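Bifunctional purine biosynthetic protein ADE5,7 (Cryptococcus neoformans var. grubii serotype A, PDB 7LVO) catalyses the second and fifth steps of de novo purine biosynthesis, the N-terminal half resolved here being the glycinamide ribonucleotide synthetase that joins phosphoribosylamine to glycine using ATP. Local coordinates at residues A[34-45]-A[60-71]; A[50-59]-A[73-81]. One frame throughout, in Å; residues are numbered along the deposited sequence.

Contact 1 (A[34-45]-A[60-71]); sequences PKSDLSILLLGA and SRVARIVVCPGN
I40 lays its CD1 against CG2 of V62, 3.8 Å away, and the two side chains cross at about a right angle. CB of I40 also meets CD1 of I65. L42 continues this face, with CB near CG1 of V67, and helix 47-56 covers it through A53 and L56. On the other face of the sheet CD1 of L41 touches CG1 of V66 at 3.5 Å. L41 has CG anti to the backbone N (chi1 173°), and its CD1 swings across toward the neighbouring strand. Helix 95-104 packs on this side. The two strands run parallel, as the first and second strands of a right-handed beta-alpha-beta unit in the N domain. Their backbone ladder is regular from I40 onward: L42 N reaches V66 O and C68 N reaches L42 O, both nearly straight. A beta bulge interrupts it at the start, where L38 O accepts from A63 N at 2.9 Å and from R64 N at 3.0 Å. S39 sets OG beside the aliphatic part of R64, 3.5 Å from its CB. The extended R64 chain then carries its guanidinium away to a salt bridge with E104. R61 is bent at chi3 (44°) and lies alongside L38; its NH1 makes a weak hydrogen bond to P34 O at 2.9 Å. At the C-terminal end a cis peptide precedes P69, whose CG packs on CB of A45. N71 ND2 donates to A45 O at 3.1 Å, from well above the carbonyl plane.

Contact 2 (A[50-59]-A[73-81]); sequences HALAFKLAQS and GTALMGGKV
The axes of helix 50-56 and the weakly bonded helix 73-77 run 10.2 Å apart at closest approach, with 22° between their directions, and H50 and M77 span much of that distance. With chi1 at -169° the H50 imidazole points opposite its backbone N and crosses to the start of the second helix. The backbone at G73 and T74 covers one face of the ring: T74 N sits over its centre, and G73 C lies nearer the rim. CA of G73 comes within 3.7 Å of H50 CE1, a close approach at a residue with no side chain. M77 reaches the same ring obliquely in a Met-aromatic contact, its SD 3.3 Å from H50 CD2. The bend at chi3 (67°) turns its methyl back to the first helix, where CE lies 3.9 Å from CA of F54. ND1 of H50 accepts a hydrogen bond from the backbone N of H411, and F410 meets the rings of both H50 and F54 edge to face. T74 runs antiparallel alongside H50, with CG2 3.8 Å from CA of H50.

Both helices connect strands of the parallel sheet in the alpha/beta N domain. The first is the crossover between strands 38-44 and 62-67; the second follows strand 62-67 and leads to strand 81-83. The type II' turn from G78 to V81 brings the chain back toward A53 and A57. There V81 CG2 packs against CB of A57 at 4.2 Å and, more loosely, CB of A53. K80 stretches out its chain toward A57, and NZ donates to A57 O at 3.1 Å from above the carbonyl plane. The same ammonium also bonds V62 O.

Overall arrangement
From the N terminus the chain enters strand 38-44, passes through helix 47-56 and returns in strand 62-67. Contact 1 closes this beta-alpha-beta loop by pairing the two strands. The chain then runs through helix 72-77 to strand 81-83, and contact 2 closes a second loop by joining this later helix and turn to the first helix. The segments alternate along the sequence, so the contacts cross rather than nest. Their centres are 8 Å apart. L56 packs on I65 where they meet, and the backbone of K80 probably bonds that of I65. Contact 1 joins two neighbouring strands, and contact 2 joins the two connecting helices to each other and to the start of strand 81-83.

Contact 1 (A[34-45]-A[60-71])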
ATOM      1  N   PRO A  34     -28.246  -1.904  12.349  1.00 70.41           N
ATOM      2  CA  PRO A  34     -26.883  -2.273  11.942  1.00 70.41           C
ATOM      3  C   PRO A  34     -26.072  -2.740  13.143  1.00 70.41           C
ATOM      4  O   PRO A  34     -25.989  -2.051  14.162  1.00 70.41           O
ATOM      5  CB  PRO A  34     -26.326  -0.974  11.347  1.00 48.78           C
ATOM      6  CG  PRO A  34     -27.532  -0.173  10.966  1.00 48.78           C
ATOM      7  CD  PRO A  34     -28.581  -0.517  11.983  1.00 48.78           C
ATOM      8  N   LYS A  35     -25.482  -3.927  13.019  1.00 65.33           N
ATOM      9  CA  LYS A  35     -24.717  -4.508  14.115  1.00 65.33           C
ATOM     10  C   LYS A  35     -23.645  -3.538  14.590  1.00 65.33           C
ATOM     11  O   LYS A  35     -22.828  -3.060  13.798  1.00 65.33           O
ATOM     12  CB  LYS A  35     -24.078  -5.823  13.665  1.00 43.20           C
ATOM     13  CG  LYS A  35     -23.763  -6.790  14.795  1.00 43.20           C
ATOM     14  CD  LYS A  35     -25.027  -7.137  15.576  1.00 43.20           C
ATOM     15  CE  LYS A  35     -24.901  -8.491  16.257  1.00 43.20           C
ATOM     16  NZ  LYS A  35     -23.649  -8.600  17.049  1.00 43.20           N
ATOM     17  N   SER A  36     -23.652  -3.252  15.896  1.00 54.06           N
ATOM     18  CA  SER A  36     -22.773  -2.249  16.485  1.00 43.07           C
ATOM     19  C   SER A  36     -21.813  -2.857  17.504  1.00 36.87           C
ATOM     20  O   SER A  36     -21.360  -2.177  18.429  1.00 35.84           O
ATOM     21  CB  SER A  36     -23.597  -1.135  17.128  1.00 47.33           C
ATOM     22  OG  SER A  36     -24.500  -1.659  18.090  1.00 59.81           O
ATOM     23  N   ASP A  37     -21.487  -4.134  17.343  1.00 34.78           N
ATOM     24  CA  ASP A  37     -20.480  -4.803  18.166  1.00 37.82           C
ATOM     25  C   ASP A  37     -19.616  -5.682  17.267  1.00 31.20           C
ATOM     26  O   ASP A  37     -19.374  -6.857  17.540  1.00 31.25           O
ATOM     27  CB  ASP A  37     -21.130  -5.615  19.288  1.00 35.84           C
ATOM     28  CG  ASP A  37     -22.124  -6.634  18.769  1.00 43.79           C
ATOM     29  OD1 ASP A  37     -22.719  -6.399  17.697  1.00 49.44           O
ATOM     30  OD2 ASP A  37     -22.309  -7.671  19.435  1.00 45.68           O
ATOM     31  N   LEU A  38     -19.126  -5.094  16.181  1.00 29.22           N
ATOM     32  CA  LEU A  38     -18.447  -5.856  15.150  1.00 28.75           C
ATOM     33  C   LEU A  38     -17.083  -6.353  15.622  1.00 29.59           C
ATOM     34  O   LEU A  38     -16.437  -5.753  16.484  1.00 27.73           O
ATOM     35  CB  LEU A  38     -18.274  -4.999  13.902  1.00 31.60           C
ATOM     36  CG  LEU A  38     -19.563  -4.564  13.207  1.00 43.52           C
ATOM     37  CD1 LEU A  38     -19.266  -3.486  12.178  1.00 50.12           C
ATOM     38  CD2 LEU A  38     -20.246  -5.756  12.563  1.00 31.77           C
ATOM     39  N   SER A  39     -16.654  -7.469  15.039  1.00 31.13           N
ATOM     40  CA  SER A  39     -15.316  -8.012  15.217  1.00 32.81           C
ATOM     41  C   SER A  39     -14.627  -7.980  13.861  1.00 33.93           C
ATOM     42  O   SER A  39     -15.123  -8.579  12.902  1.00 23.67           O
ATOM     43  CB  SER A  39     -15.365  -9.442  15.762  1.00 28.53           C
ATOM     44  OG  SER A  39     -15.927  -9.462  17.058  1.00 29.65           O
ATOM     45  N   ILE A  40     -13.501  -7.269  13.781  1.00 33.89           N
ATOM     46  CA  ILE A  40     -12.746  -7.102  12.545  1.00 23.82           C
ATOM     47  C   ILE A  40     -11.382  -7.752  12.709  1.00 24.45           C
ATOM     48  O   ILE A  40     -10.732  -7.608  13.750  1.00 25.03           O
ATOM     49  CB  ILE A  40     -12.595  -5.612  12.172  1.00 23.61           C
ATOM     50  CG1 ILE A  40     -13.963  -5.001  11.855  1.00 34.47           C
ATOM     51  CG2 ILE A  40     -11.651  -5.454  10.988  1.00 26.81           C
ATOM     52  CD1 ILE A  40     -13.944  -3.490  11.717  1.00 28.39           C
ATOM     53  N   LEU A  41     -10.948  -8.467  11.682  1.00 28.72           N
ATOM     54  CA  LEU A  41      -9.673  -9.173  11.679  1.00 25.02           C
ATOM     55  C   LEU A  41      -8.746  -8.509  10.674  1.00 26.04           C
ATOM     56  O   LEU A  41      -9.038  -8.494   9.467  1.00 26.62           O
ATOM     57  CB  LEU A  41      -9.870 -10.646  11.329  1.00 29.76           C
ATOM     58  CG  LEU A  41      -8.613 -11.486  11.134  1.00 25.84           C
ATOM     59  CD1 LEU A  41      -7.818 -11.595  12.429  1.00 29.99           C
ATOM     60  CD2 LEU A  41      -8.988 -12.865  10.611  1.00 26.84           C
ATOM     61  N   LEU A  42      -7.638  -7.956  11.172  1.00 21.64           N
ATOM     62  CA  LEU A  42      -6.616  -7.350  10.330  1.00 19.90           C
ATOM     63  C   LEU A  42      -5.488  -8.350  10.123  1.00 21.32           C
ATOM     64  O   LEU A  42      -4.919  -8.854  11.099  1.00 26.51           O
ATOM     65  CB  LEU A  42      -6.074  -6.069  10.963  1.00 22.37           C
ATOM     66  CG  LEU A  42      -7.077  -4.969  11.265  1.00 19.06           C
ATOM     67  CD1 LEU A  42      -6.356  -3.716  11.746  1.00 24.38           C
ATOM     68  CD2 LEU A  42      -7.932  -4.644  10.049  1.00 35.17           C
ATOM     69  N   LEU A  43      -5.170  -8.635   8.861  1.00 20.79           N
ATOM     70  CA  LEU A  43      -4.034  -9.475   8.509  1.00 23.53           C
ATOM     71  C   LEU A  43      -2.839  -8.572   8.199  1.00 29.16           C
ATOM     72  O   LEU A  43      -2.924  -7.697   7.330  1.00 21.73           O
ATOM     73  CB  LEU A  43      -4.349 -10.364   7.317  1.00 19.99           C
ATOM     74  CG  LEU A  43      -5.634 -11.195   7.369  1.00 27.04           C
ATOM     75  CD1 LEU A  43      -5.694 -12.111   6.148  1.00 26.51           C
ATOM     76  CD2 LEU A  43      -5.746 -11.998   8.641  1.00 24.41           C
ATOM     77  N   GLY A  44      -1.735  -8.784   8.907  1.00 23.24           N
ATOM     78  CA  GLY A  44      -0.532  -8.003   8.672  1.00 24.45           C
ATOM     79  C   GLY A  44       0.134  -7.554   9.955  1.00 24.42           C
ATOM     80  O   GLY A  44      -0.377  -7.810  11.049  1.00 25.69           O
ATOM     81  N   ALA A  45       1.280  -6.872   9.834  1.00 25.44           N
ATOM     82  CA  ALA A  45       2.022  -6.436  11.010  1.00 25.68           C
ATOM     83  C   ALA A  45       2.808  -5.160  10.743  1.00 21.55           C
ATOM     84  O   ALA A  45       3.817  -4.905  11.411  1.00 25.74           O
ATOM     85  CB  ALA A  45       2.981  -7.534  11.484  1.00 36.40           C
ATOM     86  N   SER A  60     -17.842   3.549  17.002  1.00 30.70           N
ATOM     87  CA  SER A  60     -18.789   3.040  17.988  1.00 32.36           C
ATOM     88  C   SER A  60     -19.486   1.770  17.523  1.00 25.07           C
ATOM     89  O   SER A  60     -20.197   1.147  18.318  1.00 34.56           O
ATOM     90  CB  SER A  60     -19.831   4.113  18.326  1.00 34.45           C
ATOM     91  OG  SER A  60     -20.589   4.465  17.187  1.00 33.12           O
ATOM     92  N   ARG A  61     -19.315   1.381  16.263  1.00 32.60           N
ATOM     93  CA  ARG A  61     -19.882   0.144  15.742  1.00 37.56           C
ATOM     94  C   ARG A  61     -18.910  -1.025  15.814  1.00 34.81           C
ATOM     95  O   ARG A  61     -19.239  -2.118  15.346  1.00 37.76           O
ATOM     96  CB  ARG A  61     -20.336   0.345  14.294  1.00 44.74           C
ATOM     97  CG  ARG A  61     -21.549   1.258  14.143  1.00 44.81           C
ATOM     98  CD  ARG A  61     -21.927   1.444  12.684  1.00 39.44           C
ATOM     99  NE  ARG A  61     -21.903   0.187  11.946  1.00 48.40           N
ATOM    100  CZ  ARG A  61     -22.807  -0.774  12.074  1.00 58.34           C
ATOM    101  NH1 ARG A  61     -23.816  -0.665  12.923  1.00 52.07           N
ATOM    102  NH2 ARG A  61     -22.694  -1.875  11.336  1.00 56.46           N
ATOM    103  N   VAL A  62     -17.724  -0.822  16.383  1.00 33.94           N
ATOM    104  CA  VAL A  62     -16.695  -1.848  16.467  1.00 31.54           C
ATOM    105  C   VAL A  62     -16.437  -2.151  17.935  1.00 26.24           C
ATOM    106  O   VAL A  62     -16.184  -1.237  18.728  1.00 26.96           O
ATOM    107  CB  VAL A  62     -15.400  -1.405  15.760  1.00 29.76           C
ATOM    108  CG1 VAL A  62     -14.280  -2.407  16.018  1.00 29.40           C
ATOM    109  CG2 VAL A  62     -15.648  -1.236  14.272  1.00 26.24           C
ATOM    110  N   ALA A  63     -16.495  -3.440  18.294  1.00 30.34           N
ATOM    111  CA  ALA A  63     -16.206  -3.883  19.648  1.00 33.87           C
ATOM    112  C   ALA A  63     -14.918  -4.683  19.772  1.00 35.50           C
ATOM    113  O   ALA A  63     -14.404  -4.822  20.887  1.00 29.75           O
ATOM    114  CB  ALA A  63     -17.365  -4.736  20.184  1.00 37.34           C
ATOM    115  N   ARG A  64     -14.384  -5.203  18.669  1.00 38.75           N
ATOM    116  CA  ARG A  64     -13.219  -6.078  18.724  1.00 36.87           C
ATOM    117  C   ARG A  64     -12.386  -5.884  17.468  1.00 32.68           C
ATOM    118  O   ARG A  64     -12.917  -5.930  16.353  1.00 26.46           O
ATOM    119  CB  ARG A  64     -13.651  -7.544  18.859  1.00 32.74           C
ATOM    120  CG  ARG A  64     -12.515  -8.533  19.015  1.00 43.04           C
ATOM    121  CD  ARG A  64     -13.052  -9.963  19.040  1.00 46.07           C
ATOM    122  NE  ARG A  64     -12.007 -10.948  19.303  1.00 52.25           N
ATOM    123  CZ  ARG A  64     -12.179 -12.261  19.213  1.00 50.35           C
ATOM    124  NH1 ARG A  64     -13.338 -12.779  18.850  1.00 42.67           N
ATOM    125  NH2 ARG A  64     -11.160 -13.070  19.491  1.00 50.17           N
ATOM    126  N   ILE A  65     -11.088  -5.658  17.658  1.00 28.75           N
ATOM    127  CA  ILE A  65     -10.123  -5.546  16.567  1.00 28.95           C
ATOM    128  C   ILE A  65      -9.026  -6.570  16.820  1.00 24.72           C
ATOM    129  O   ILE A  65      -8.411  -6.572  17.892  1.00 29.15           O
ATOM    130  CB  ILE A  65      -9.530  -4.132  16.472  1.00 25.30           C
ATOM    131  CG1 ILE A  65     -10.566  -3.133  15.964  1.00 30.90           C
ATOM    132  CG2 ILE A  65      -8.305  -4.128  15.569  1.00 30.13           C
ATOM    133  CD1 ILE A  65     -10.784  -3.182  14.471  1.00 38.97           C
ATOM    134  N   VAL A  66      -8.794  -7.445  15.848  1.00 25.24           N
ATOM    135  CA  VAL A  66      -7.783  -8.488  15.947  1.00 27.81           C
ATOM    136  C   VAL A  66      -6.747  -8.238  14.860  1.00 29.19           C
ATOM    137  O   VAL A  66      -7.090  -8.147  13.676  1.00 20.96           O
ATOM    138  CB  VAL A  66      -8.391  -9.891  15.813  1.00 26.94           C
ATOM    139  CG1 VAL A  66      -7.302 -10.940  15.849  1.00 28.37           C
ATOM    140  CG2 VAL A  66      -9.414 -10.133  16.908  1.00 37.16           C
ATOM    141  N   VAL A  67      -5.484  -8.130  15.264  1.00 24.66           N
ATOM    142  CA  VAL A  67      -4.377  -7.877  14.350  1.00 19.99           C
ATOM    143  C   VAL A  67      -3.535  -9.140  14.313  1.00 23.66           C
ATOM    144  O   VAL A  67      -2.886  -9.492  15.307  1.00 25.04           O
ATOM    145  CB  VAL A  67      -3.543  -6.661  14.777  1.00 19.10           C
ATOM    146  CG1 VAL A  67      -2.759  -6.129  13.612  1.00 21.72           C
ATOM    147  CG2 VAL A  67      -4.439  -5.586  15.385  1.00 20.93           C
ATOM    148  N   CYS A  68      -3.538  -9.818  13.168  1.00 20.44           N
ATOM    149  CA  CYS A  68      -2.827 -11.080  13.004  1.00 25.38           C
ATOM    150  C   CYS A  68      -1.690 -10.911  12.008  1.00 21.75           C
ATOM    151  O   CYS A  68      -1.948 -10.754  10.809  1.00 22.98           O
ATOM    152  CB  CYS A  68      -3.791 -12.171  12.527  1.00 32.92           C
ATOM    153  SG  CYS A  68      -3.012 -13.786  12.291  1.00 27.47           S
ATOM    154  N   PRO A  69      -0.418 -10.940  12.439  1.00 22.90           N
ATOM    155  CA  PRO A  69       0.040 -11.105  13.824  1.00 20.78           C
ATOM    156  C   PRO A  69       0.116  -9.794  14.603  1.00 25.64           C
ATOM    157  O   PRO A  69       0.270  -9.816  15.821  1.00 23.48           O
ATOM    158  CB  PRO A  69       1.442 -11.716  13.653  1.00 28.78           C
ATOM    159  CG  PRO A  69       1.931 -11.128  12.357  1.00 24.50           C
ATOM    160  CD  PRO A  69       0.707 -10.911  11.481  1.00 25.59           C
ATOM    161  N   GLY A  70       0.002  -8.663  13.903  1.00 17.66           N
ATOM    162  CA  GLY A  70       0.182  -7.392  14.567  1.00 22.75           C
ATOM    163  C   GLY A  70       1.647  -7.162  14.932  1.00 22.46           C
ATOM    164  O   GLY A  70       2.552  -7.908  14.540  1.00 24.35           O
ATOM    165  N   ASN A  71       1.865  -6.097  15.692  1.00 18.54           N
ATOM    166  CA  ASN A  71       3.222  -5.696  16.063  1.00 29.71           C
ATOM    167  C   ASN A  71       3.191  -5.083  17.460  1.00 24.82           C
ATOM    168  O   ASN A  71       2.166  -5.106  18.144  1.00 26.41           O
ATOM    169  CB  ASN A  71       3.801  -4.731  15.016  1.00 21.74           C
ATOM    170  CG  ASN A  71       2.967  -3.475  14.851  1.00 20.45           C
ATOM    171  OD1 ASN A  71       2.347  -2.991  15.793  1.00 23.56           O
ATOM    172  ND2 ASN A  71       2.959  -2.935  13.637  1.00 20.22           N
TER
HETATM  173  O   HOH W   1     -19.087  -1.499  19.463  1.00 32.59           O

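Contact 2 (A[50-59]-A[73-81])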
ATOM      1  N   HIS A  50      -1.439  -0.800  12.095  1.00 23.04           N
ATOM      2  CA  HIS A  50      -1.622   0.011  13.291  1.00 25.90           C
ATOM      3  C   HIS A  50      -2.455   1.250  12.987  1.00 23.98           C
ATOM      4  O   HIS A  50      -3.369   1.592  13.745  1.00 25.08           O
ATOM      5  CB  HIS A  50      -0.262   0.397  13.872  1.00 27.22           C
ATOM      6  CG  HIS A  50      -0.338   1.012  15.232  1.00 26.38           C
ATOM      7  ND1 HIS A  50       0.768   1.504  15.892  1.00 25.48           N
ATOM      8  CD2 HIS A  50      -1.390   1.218  16.059  1.00 31.43           C
ATOM      9  CE1 HIS A  50       0.401   1.988  17.066  1.00 28.33           C
ATOM     10  NE2 HIS A  50      -0.903   1.824  17.192  1.00 23.71           N
ATOM     11  N   ALA A  51      -2.159   1.928  11.880  1.00 23.12           N
ATOM     12  CA  ALA A  51      -2.929   3.112  11.514  1.00 23.29           C
ATOM     13  C   ALA A  51      -4.392   2.760  11.245  1.00 19.67           C
ATOM     14  O   ALA A  51      -5.301   3.510  11.625  1.00 24.12           O
ATOM     15  CB  ALA A  51      -2.299   3.782  10.295  1.00 22.26           C
ATOM     16  N   LEU A  52      -4.643   1.632  10.577  1.00 20.21           N
ATOM     17  CA  LEU A  52      -6.025   1.211  10.350  1.00 24.44           C
ATOM     18  C   LEU A  52      -6.702   0.819  11.661  1.00 28.97           C
ATOM     19  O   LEU A  52      -7.835   1.237  11.938  1.00 21.13           O
ATOM     20  CB  LEU A  52      -6.075   0.054   9.353  1.00 19.36           C
ATOM     21  CG  LEU A  52      -5.726   0.405   7.918  1.00 20.09           C
ATOM     22  CD1 LEU A  52      -5.537  -0.858   7.078  1.00 37.26           C
ATOM     23  CD2 LEU A  52      -6.806   1.294   7.292  1.00 27.00           C
ATOM     24  N   ALA A  53      -6.026   0.007  12.478  1.00 24.06           N
ATOM     25  CA  ALA A  53      -6.560  -0.324  13.794  1.00 22.75           C
ATOM     26  C   ALA A  53      -6.836   0.934  14.599  1.00 25.12           C
ATOM     27  O   ALA A  53      -7.826   1.000  15.342  1.00 28.57           O
ATOM     28  CB  ALA A  53      -5.589  -1.237  14.550  1.00 31.75           C
ATOM     29  N   PHE A  54      -5.970   1.942  14.460  1.00 19.45           N
ATOM     30  CA  PHE A  54      -6.158   3.198  15.168  1.00 20.40           C
ATOM     31  C   PHE A  54      -7.518   3.806  14.857  1.00 24.23           C
ATOM     32  O   PHE A  54      -8.256   4.197  15.767  1.00 34.41           O
ATOM     33  CB  PHE A  54      -5.017   4.156  14.797  1.00 25.55           C
ATOM     34  CG  PHE A  54      -5.232   5.574  15.243  1.00 23.91           C
ATOM     35  CD1 PHE A  54      -5.072   5.932  16.576  1.00 27.26           C
ATOM     36  CD2 PHE A  54      -5.572   6.555  14.324  1.00 24.00           C
ATOM     37  CE1 PHE A  54      -5.260   7.243  16.986  1.00 27.61           C
ATOM     38  CE2 PHE A  54      -5.761   7.870  14.729  1.00 27.81           C
ATOM     39  CZ  PHE A  54      -5.604   8.212  16.060  1.00 32.83           C
ATOM     40  N   LYS A  55      -7.870   3.885  13.577  1.00 25.20           N
ATOM     41  CA  LYS A  55      -9.142   4.492  13.190  1.00 23.76           C
ATOM     42  C   LYS A  55     -10.321   3.570  13.487  1.00 25.85           C
ATOM     43  O   LYS A  55     -11.330   4.004  14.056  1.00 25.09           O
ATOM     44  CB  LYS A  55      -9.115   4.856  11.706  1.00 29.23           C
ATOM     45  CG  LYS A  55      -8.114   5.943  11.343  1.00 30.67           C
ATOM     46  CD  LYS A  55      -8.408   7.262  12.071  1.00 35.10           C
ATOM     47  CE  LYS A  55      -9.808   7.784  11.768  1.00 37.09           C
ATOM     48  NZ  LYS A  55     -10.039   9.137  12.355  1.00 40.13           N
ATOM     49  N   LEU A  56     -10.203   2.287  13.130  1.00 26.71           N
ATOM     50  CA  LEU A  56     -11.306   1.358  13.362  1.00 26.59           C
ATOM     51  C   LEU A  56     -11.697   1.316  14.835  1.00 28.05           C
ATOM     52  O   LEU A  56     -12.887   1.223  15.169  1.00 25.29           O
ATOM     53  CB  LEU A  56     -10.932  -0.037  12.866  1.00 31.41           C
ATOM     54  CG  LEU A  56     -10.693  -0.170  11.364  1.00 25.41           C
ATOM     55  CD1 LEU A  56     -10.201  -1.571  11.035  1.00 28.63           C
ATOM     56  CD2 LEU A  56     -11.941   0.165  10.563  1.00 28.52           C
ATOM     57  N   ALA A  57     -10.711   1.400  15.731  1.00 26.53           N
ATOM     58  CA  ALA A  57     -10.996   1.322  17.160  1.00 32.07           C
ATOM     59  C   ALA A  57     -11.808   2.511  17.662  1.00 24.56           C
ATOM     60  O   ALA A  57     -12.379   2.441  18.756  1.00 28.56           O
ATOM     61  CB  ALA A  57      -9.690   1.221  17.947  1.00 31.52           C
ATOM     62  N   GLN A  58     -11.877   3.594  16.896  1.00 28.99           N
ATOM     63  CA  GLN A  58     -12.681   4.747  17.270  1.00 32.33           C
ATOM     64  C   GLN A  58     -14.141   4.619  16.853  1.00 39.94           C
ATOM     65  O   GLN A  58     -14.964   5.437  17.282  1.00 32.24           O
ATOM     66  CB  GLN A  58     -12.096   6.018  16.650  1.00 32.82           C
ATOM     67  CG  GLN A  58     -10.712   6.379  17.166  1.00 39.60           C
ATOM     68  CD  GLN A  58     -10.140   7.598  16.475  1.00 31.53           C
ATOM     69  OE1 GLN A  58     -10.255   7.745  15.256  1.00 36.51           O
ATOM     70  NE2 GLN A  58      -9.540   8.486  17.248  1.00 31.47           N
ATOM     71  N   SER A  59     -14.478   3.626  16.034  1.00 26.56           N
ATOM     72  CA  SER A  59     -15.859   3.439  15.604  1.00 26.56           C
ATOM     73  C   SER A  59     -16.701   2.905  16.754  1.00 30.51           C
ATOM     74  O   SER A  59     -16.341   1.917  17.396  1.00 26.86           O
ATOM     75  CB  SER A  59     -15.922   2.476  14.425  1.00 33.90           C
ATOM     76  OG  SER A  59     -17.231   1.929  14.265  1.00 30.48           O
ATOM     77  N   GLY A  73       3.207  -2.029  18.368  1.00 30.63           N
ATOM     78  CA  GLY A  73       2.296  -0.905  18.507  1.00 32.40           C
ATOM     79  C   GLY A  73       0.870  -1.349  18.789  1.00 26.76           C
ATOM     80  O   GLY A  73       0.241  -0.896  19.750  1.00 26.31           O
ATOM     81  N   THR A  74       0.343  -2.250  17.957  1.00 19.74           N
ATOM     82  CA  THR A  74      -0.990  -2.786  18.207  1.00 29.09           C
ATOM     83  C   THR A  74      -1.042  -3.547  19.523  1.00 28.86           C
ATOM     84  O   THR A  74      -2.085  -3.572  20.181  1.00 30.39           O
ATOM     85  CB  THR A  74      -1.418  -3.693  17.052  1.00 24.25           C
ATOM     86  OG1 THR A  74      -0.503  -4.785  16.933  1.00 21.28           O
ATOM     87  CG2 THR A  74      -1.434  -2.914  15.738  1.00 29.97           C
ATOM     88  N   ALA A  75       0.075  -4.154  19.932  1.00 27.24           N
ATOM     89  CA  ALA A  75       0.099  -4.888  21.189  1.00 23.48           C
ATOM     90  C   ALA A  75      -0.095  -3.970  22.391  1.00 25.34           C
ATOM     91  O   ALA A  75      -0.596  -4.410  23.427  1.00 32.87           O
ATOM     92  CB  ALA A  75       1.410  -5.660  21.320  1.00 28.26           C
ATOM     93  N   LEU A  76       0.263  -2.696  22.263  1.00 27.98           N
ATOM     94  CA  LEU A  76       0.154  -1.754  23.367  1.00 28.84           C
ATOM     95  C   LEU A  76      -1.149  -0.961  23.369  1.00 36.82           C
ATOM     96  O   LEU A  76      -1.466  -0.328  24.383  1.00 33.19           O
ATOM     97  CB  LEU A  76       1.333  -0.777  23.331  1.00 35.61           C
ATOM     98  CG  LEU A  76       2.702  -1.389  23.625  1.00 43.70           C
ATOM     99  CD1 LEU A  76       3.817  -0.390  23.364  1.00 41.14           C
ATOM    100  CD2 LEU A  76       2.753  -1.890  25.062  1.00 41.57           C
ATOM    101  N   MET A  77      -1.910  -0.980  22.273  1.00 27.23           N
ATOM    102  CA  MET A  77      -3.145  -0.206  22.225  1.00 30.90           C
ATOM    103  C   MET A  77      -4.124  -0.655  23.302  1.00 34.25           C
ATOM    104  O   MET A  77      -4.788   0.173  23.937  1.00 28.77           O
ATOM    105  CB  MET A  77      -3.788  -0.328  20.842  1.00 29.07           C
ATOM    106  CG  MET A  77      -2.981   0.280  19.725  1.00 24.62           C
ATOM    107  SD  MET A  77      -3.819   0.200  18.129  1.00 29.04           S
ATOM    108  CE  MET A  77      -5.207   1.302  18.424  1.00 32.45           C
ATOM    109  N   GLY A  78      -4.237  -1.959  23.513  1.00 30.80           N
ATOM    110  CA  GLY A  78      -5.205  -2.444  24.473  1.00 32.94           C
ATOM    111  C   GLY A  78      -6.629  -2.183  24.006  1.00 34.32           C
ATOM    112  O   GLY A  78      -6.901  -1.953  22.823  1.00 26.27           O
ATOM    113  N   GLY A  79      -7.544  -2.223  24.969  1.00 32.33           N
ATOM    114  CA  GLY A  79      -8.939  -1.963  24.666  1.00 23.50           C
ATOM    115  C   GLY A  79      -9.487  -2.977  23.678  1.00 31.97           C
ATOM    116  O   GLY A  79      -9.416  -4.196  23.891  1.00 33.05           O
ATOM    117  N   LYS A  80     -10.042  -2.471  22.571  1.00 30.06           N
ATOM    118  CA  LYS A  80     -10.627  -3.338  21.567  1.00 21.15           C
ATOM    119  C   LYS A  80      -9.584  -4.088  20.747  1.00 20.71           C
ATOM    120  O   LYS A  80      -9.908  -5.127  20.161  1.00 26.65           O
ATOM    121  CB  LYS A  80     -11.504  -2.517  20.610  1.00 30.62           C
ATOM    122  CG  LYS A  80     -12.536  -1.636  21.295  1.00 29.18           C
ATOM    123  CD  LYS A  80     -13.257  -0.755  20.284  1.00 30.55           C
ATOM    124  CE  LYS A  80     -14.282   0.150  20.950  1.00 28.25           C
ATOM    125  NZ  LYS A  80     -14.880   1.120  19.990  1.00 30.96           N
ATOM    126  N   VAL A  81      -8.358  -3.600  20.695  1.00 20.21           N
ATOM    127  CA  VAL A  81      -7.323  -4.157  19.836  1.00 19.73           C
ATOM    128  C   VAL A  81      -6.557  -5.242  20.575  1.00 27.29           C
ATOM    129  O   VAL A  81      -6.230  -5.102  21.758  1.00 35.26           O
ATOM    130  CB  VAL A  81      -6.367  -3.049  19.355  1.00 19.77           C
ATOM    131  CG1 VAL A  81      -5.239  -3.644  18.534  1.00 27.32           C
ATOM    132  CG2 VAL A  81      -7.127  -1.998  18.557  1.00 26.51           C
TER